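LIP (Serratia marcescens, PDB 4A1R) is a membrane-bound component of the type VI secretion system, probably a lipoprotein of the TssJ family that takes part in assembling the secretion machine at the cell envelope. Local coordinates at residues S85-I95 against W106-E114. Sequence-based numbering, arbitrary orientation.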
loop_
_atom_site.group_PDB
_atom_site.type_symbol
_atom_site.label_atom_id
_atom_site.label_comp_id
_atom_site.label_asym_id
_atom_site.label_seq_id
_atom_site.Cartn_x
_atom_site.Cartn_y
_atom_site.Cartn_z
ATOM N N SER A 85 -7.004 -8.187 -7.740
ATOM C CA SER A 85 -7.555 -8.319 -6.412
ATOM C C SER A 85 -7.985 -9.770 -6.254
ATOM O O SER A 85 -7.626 -10.615 -7.055
ATOM C CB SER A 85 -8.690 -7.317 -6.190
ATOM O OG SER A 85 -9.147 -7.380 -4.849
ATOM N N ALA A 86 -8.711 -10.082 -5.200
ATOM C CA ALA A 86 -9.222 -11.432 -5.038
ATOM C C ALA A 86 -10.563 -11.297 -4.368
ATOM O O ALA A 86 -10.873 -10.232 -3.819
ATOM C CB ALA A 86 -8.278 -12.279 -4.209
ATOM N N LEU A 87 -11.368 -12.356 -4.423
ATOM C CA LEU A 87 -12.739 -12.265 -3.955
ATOM C C LEU A 87 -12.770 -11.816 -2.504
ATOM O O LEU A 87 -13.516 -10.904 -2.142
ATOM C CB LEU A 87 -13.471 -13.600 -4.123
ATOM C CG LEU A 87 -14.996 -13.530 -4.312
ATOM C CD1 LEU A 87 -15.743 -12.964 -3.107
ATOM C CD2 LEU A 87 -15.378 -12.764 -5.576
ATOM N N ASP A 88 -11.938 -12.454 -1.686
ATOM C CA ASP A 88 -11.917 -12.195 -0.248
ATOM C C ASP A 88 -10.894 -11.151 0.188
ATOM O O ASP A 88 -10.581 -11.039 1.369
ATOM C CB ASP A 88 -11.739 -13.484 0.553
ATOM C CG ASP A 88 -10.806 -14.464 -0.106
ATOM O OD1 ASP A 88 -10.036 -14.070 -1.012
ATOM O OD2 ASP A 88 -10.863 -15.647 0.290
ATOM N N ALA A 89 -10.405 -10.362 -0.759
ATOM C CA ALA A 89 -9.529 -9.263 -0.412
ATOM C C ALA A 89 -10.354 -8.140 0.206
ATOM O O ALA A 89 -11.331 -7.712 -0.380
ATOM C CB ALA A 89 -8.803 -8.784 -1.639
ATOM N N ARG A 90 -9.961 -7.663 1.385
ATOM C CA ARG A 90 -10.676 -6.553 2.049
ATOM C C ARG A 90 -9.821 -5.294 2.284
ATOM O O ARG A 90 -10.343 -4.189 2.523
ATOM C CB ARG A 90 -11.303 -7.037 3.362
ATOM C CG ARG A 90 -12.369 -8.114 3.189
ATOM C CD ARG A 90 -13.524 -7.623 2.323
ATOM N NE ARG A 90 -14.569 -8.639 2.153
ATOM C CZ ARG A 90 -14.593 -9.569 1.194
ATOM N NH1 ARG A 90 -13.632 -9.640 0.284
ATOM N NH2 ARG A 90 -15.589 -10.444 1.144
ATOM N N TYR A 91 -8.509 -5.450 2.238
ATOM C CA TYR A 91 -7.609 -4.300 2.477
ATOM C C TYR A 91 -6.362 -4.390 1.598
ATOM O O TYR A 91 -5.920 -5.483 1.294
ATOM C CB TYR A 91 -7.166 -4.276 3.945
ATOM C CG TYR A 91 -8.276 -3.991 4.960
ATOM C CD1 TYR A 91 -8.645 -2.681 5.266
ATOM C CD2 TYR A 91 -8.931 -5.033 5.623
ATOM C CE1 TYR A 91 -9.656 -2.417 6.181
ATOM C CE2 TYR A 91 -9.935 -4.781 6.547
ATOM C CZ TYR A 91 -10.293 -3.473 6.815
ATOM O OH TYR A 91 -11.284 -3.201 7.732
ATOM N N ILE A 92 -5.838 -3.234 1.188
ATOM C CA ILE A 92 -4.457 -3.109 0.650
ATOM C C ILE A 92 -3.568 -2.480 1.748
ATOM O O ILE A 92 -3.811 -1.343 2.181
ATOM C CB ILE A 92 -4.408 -2.230 -0.636
ATOM C CG1 ILE A 92 -5.325 -2.773 -1.728
ATOM C CG2 ILE A 92 -2.983 -2.040 -1.167
ATOM C CD1 ILE A 92 -5.127 -4.229 -2.085
ATOM N N GLY A 93 -2.561 -3.220 2.213
ATOM C CA GLY A 93 -1.592 -2.678 3.192
ATOM C C GLY A 93 -0.392 -2.097 2.449
ATOM O O GLY A 93 0.063 -2.663 1.451
ATOM N N VAL A 94 0.129 -0.966 2.906
ATOM C CA VAL A 94 1.289 -0.367 2.238
ATOM C C VAL A 94 2.306 -0.117 3.348
ATOM O O VAL A 94 1.936 0.391 4.428
ATOM C CB VAL A 94 0.966 0.946 1.478
ATOM C CG1 VAL A 94 2.171 1.416 0.660
ATOM C CG2 VAL A 94 -0.244 0.783 0.565
ATOM N N ILE A 95 3.554 -0.524 3.098
ATOM C CA ILE A 95 4.683 -0.366 4.036
ATOM C C ILE A 95 5.762 0.452 3.313
ATOM O O ILE A 95 6.059 0.206 2.139
ATOM C CB ILE A 95 5.297 -1.755 4.438
ATOM C CG1 ILE A 95 4.269 -2.625 5.156
ATOM C CG2 ILE A 95 6.552 -1.592 5.329
ATOM C CD1 ILE A 95 4.694 -4.057 5.407
ATOM N N TRP A 106 4.892 4.663 8.632
ATOM C CA TRP A 106 5.557 3.716 7.724
ATOM C C TRP A 106 4.634 2.636 7.235
ATOM O O TRP A 106 5.018 1.818 6.384
ATOM C CB TRP A 106 6.794 3.090 8.396
ATOM C CG TRP A 106 6.575 2.440 9.744
ATOM C CD1 TRP A 106 6.846 3.011 10.994
ATOM C CD2 TRP A 106 6.108 1.071 10.047
ATOM N NE1 TRP A 106 6.582 2.132 11.996
ATOM C CE2 TRP A 106 6.124 0.954 11.506
ATOM C CE3 TRP A 106 5.709 -0.038 9.279
ATOM C CZ2 TRP A 106 5.741 -0.216 12.156
ATOM C CZ3 TRP A 106 5.309 -1.205 9.952
ATOM C CH2 TRP A 106 5.315 -1.290 11.353
ATOM N N ARG A 107 3.431 2.574 7.799
ATOM C CA ARG A 107 2.389 1.609 7.325
ATOM C C ARG A 107 1.014 2.276 7.213
ATOM O O ARG A 107 0.615 3.077 8.100
ATOM C CB ARG A 107 2.345 0.418 8.278
ATOM C CG ARG A 107 1.000 -0.174 8.634
ATOM C CD ARG A 107 1.128 -1.195 9.775
ATOM N NE ARG A 107 1.495 -0.589 11.063
ATOM C CZ ARG A 107 1.936 -1.265 12.123
ATOM N NH1 ARG A 107 2.048 -2.599 12.090
ATOM N NH2 ARG A 107 2.267 -0.603 13.230
ATOM N N ILE A 108 0.295 1.968 6.128
ATOM C CA ILE A 108 -1.122 2.347 6.024
ATOM C C ILE A 108 -1.935 1.159 5.501
ATOM O O ILE A 108 -1.415 0.291 4.784
ATOM C CB ILE A 108 -1.381 3.607 5.148
ATOM C CG1 ILE A 108 -1.040 3.356 3.659
ATOM C CG2 ILE A 108 -0.761 4.885 5.733
ATOM C CD1 ILE A 108 -1.271 4.534 2.726
ATOM N N SER A 109 -3.198 1.111 5.898
ATOM C CA SER A 109 -4.164 0.121 5.417
ATOM C C SER A 109 -5.280 0.847 4.684
ATOM O O SER A 109 -5.871 1.793 5.217
ATOM C CB SER A 109 -4.759 -0.626 6.591
ATOM O OG SER A 109 -5.592 -1.676 6.122
ATOM N N LEU A 110 -5.567 0.422 3.462
ATOM C CA LEU A 110 -6.657 1.002 2.693
ATOM C C LEU A 110 -7.776 -0.029 2.515
ATOM O O LEU A 110 -7.550 -1.085 1.903
ATOM C CB LEU A 110 -6.150 1.449 1.328
ATOM C CG LEU A 110 -4.960 2.405 1.298
ATOM C CD1 LEU A 110 -4.424 2.421 -0.127
ATOM C CD2 LEU A 110 -5.299 3.819 1.784
ATOM N N PRO A 111 -8.987 0.264 3.042
ATOM C CA PRO A 111 -10.108 -0.648 2.871
ATOM C C PRO A 111 -10.558 -0.686 1.423
ATOM O O PRO A 111 -10.722 0.364 0.787
ATOM C CB PRO A 111 -11.223 -0.027 3.747
ATOM C CG PRO A 111 -10.530 0.960 4.631
ATOM C CD PRO A 111 -9.382 1.463 3.804
ATOM N N LEU A 112 -10.724 -1.902 0.916
ATOM C CA LEU A 112 -11.347 -2.125 -0.373
ATOM C C LEU A 112 -12.862 -2.053 -0.231
ATOM O O LEU A 112 -13.401 -2.309 0.845
ATOM C CB LEU A 112 -10.950 -3.493 -0.897
ATOM C CG LEU A 112 -9.522 -3.490 -1.431
ATOM C CD1 LEU A 112 -8.878 -4.877 -1.361
ATOM C CD2 LEU A 112 -9.477 -2.990 -2.853
ATOM N N PRO A 113 -13.563 -1.705 -1.313
ATOM C CA PRO A 113 -15.014 -1.609 -1.164
ATOM C C PRO A 113 -15.624 -2.968 -0.867
ATOM O O PRO A 113 -15.076 -4.001 -1.281
ATOM C CB PRO A 113 -15.481 -1.111 -2.537
ATOM C CG PRO A 113 -14.349 -1.417 -3.475
ATOM C CD PRO A 113 -13.106 -1.272 -2.643
ATOM N N GLU A 114 -16.730 -2.958 -0.127
ATOM C CA GLU A 114 -17.536 -4.159 0.097
ATOM C C GLU A 114 -18.712 -4.222 -0.894
ATOM O O GLU A 114 -19.015 -3.217 -1.551
ATOM C CB GLU A 114 -18.017 -4.208 1.554
ATOM C CG GLU A 114 -17.167 -5.115 2.438
ATOM C CD GLU A 114 -17.168 -4.723 3.907
ATOM O OE1 GLU A 114 -17.474 -3.550 4.230
ATOM O OE2 GLU A 114 -16.847 -5.602 4.737
HETATM O O HOH W 1 -12.960 -2.973 3.305
#
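Ile92 and Val94 pair with Leu110 and Ile108 on antiparallel strands 91-95 and 107-111, whose N-to-C directions differ by 162° and whose axes come within 4.5 Å. Each pair is closed by two backbone hydrogen bonds, and Leu112 N extends the ladder to Arg90 O, 2.8 Å away. A water bridges Arg90 O and Leu112 O at this end. On one face Val94 and Ile108 run alongside each other; the chi1 of Ile108, 66°, sets its CG1 between its own backbone N and carbonyl carbon, and this branch meets Val94 CB at 3.8 Å. Further along, Leu112 points toward 85-95, its CD1 lying between the strand and the turn before it, 3.9 Å from Ile92 CD1 and equally close to Ala89 CB. This apolar face packs on Leu12 and Phe14 of strand 9-16 and on Leu131 and Ile135 of strand 130-138. The opposite face carries Tyr91, whose ring crosses Pro111 obliquely, CE1 3.8 Å from Pro111 CB, while Ser109 OG lies 3.3 Å from Tyr91 CD1 and hydrogen-bonds to Asp41. Just before the strand, Arg90 NH1 binds Leu87 O (2.7 Å) in the carbonyl plane on a lone pair and Ala89 O from above the carbonyl plane, tying the guanidinium to the type I turn Ala86-Ala89. Against Leu38 of the neighbouring strand 31-38, Arg90 and Tyr91 together form a classic beta bulge. The pairing is that of a beta hairpin at the margin of an antiparallel four-stranded sheet, with 107-111 outermost, in the beta-sandwich of Lip; its apolar face helps fill the core between the two sheets.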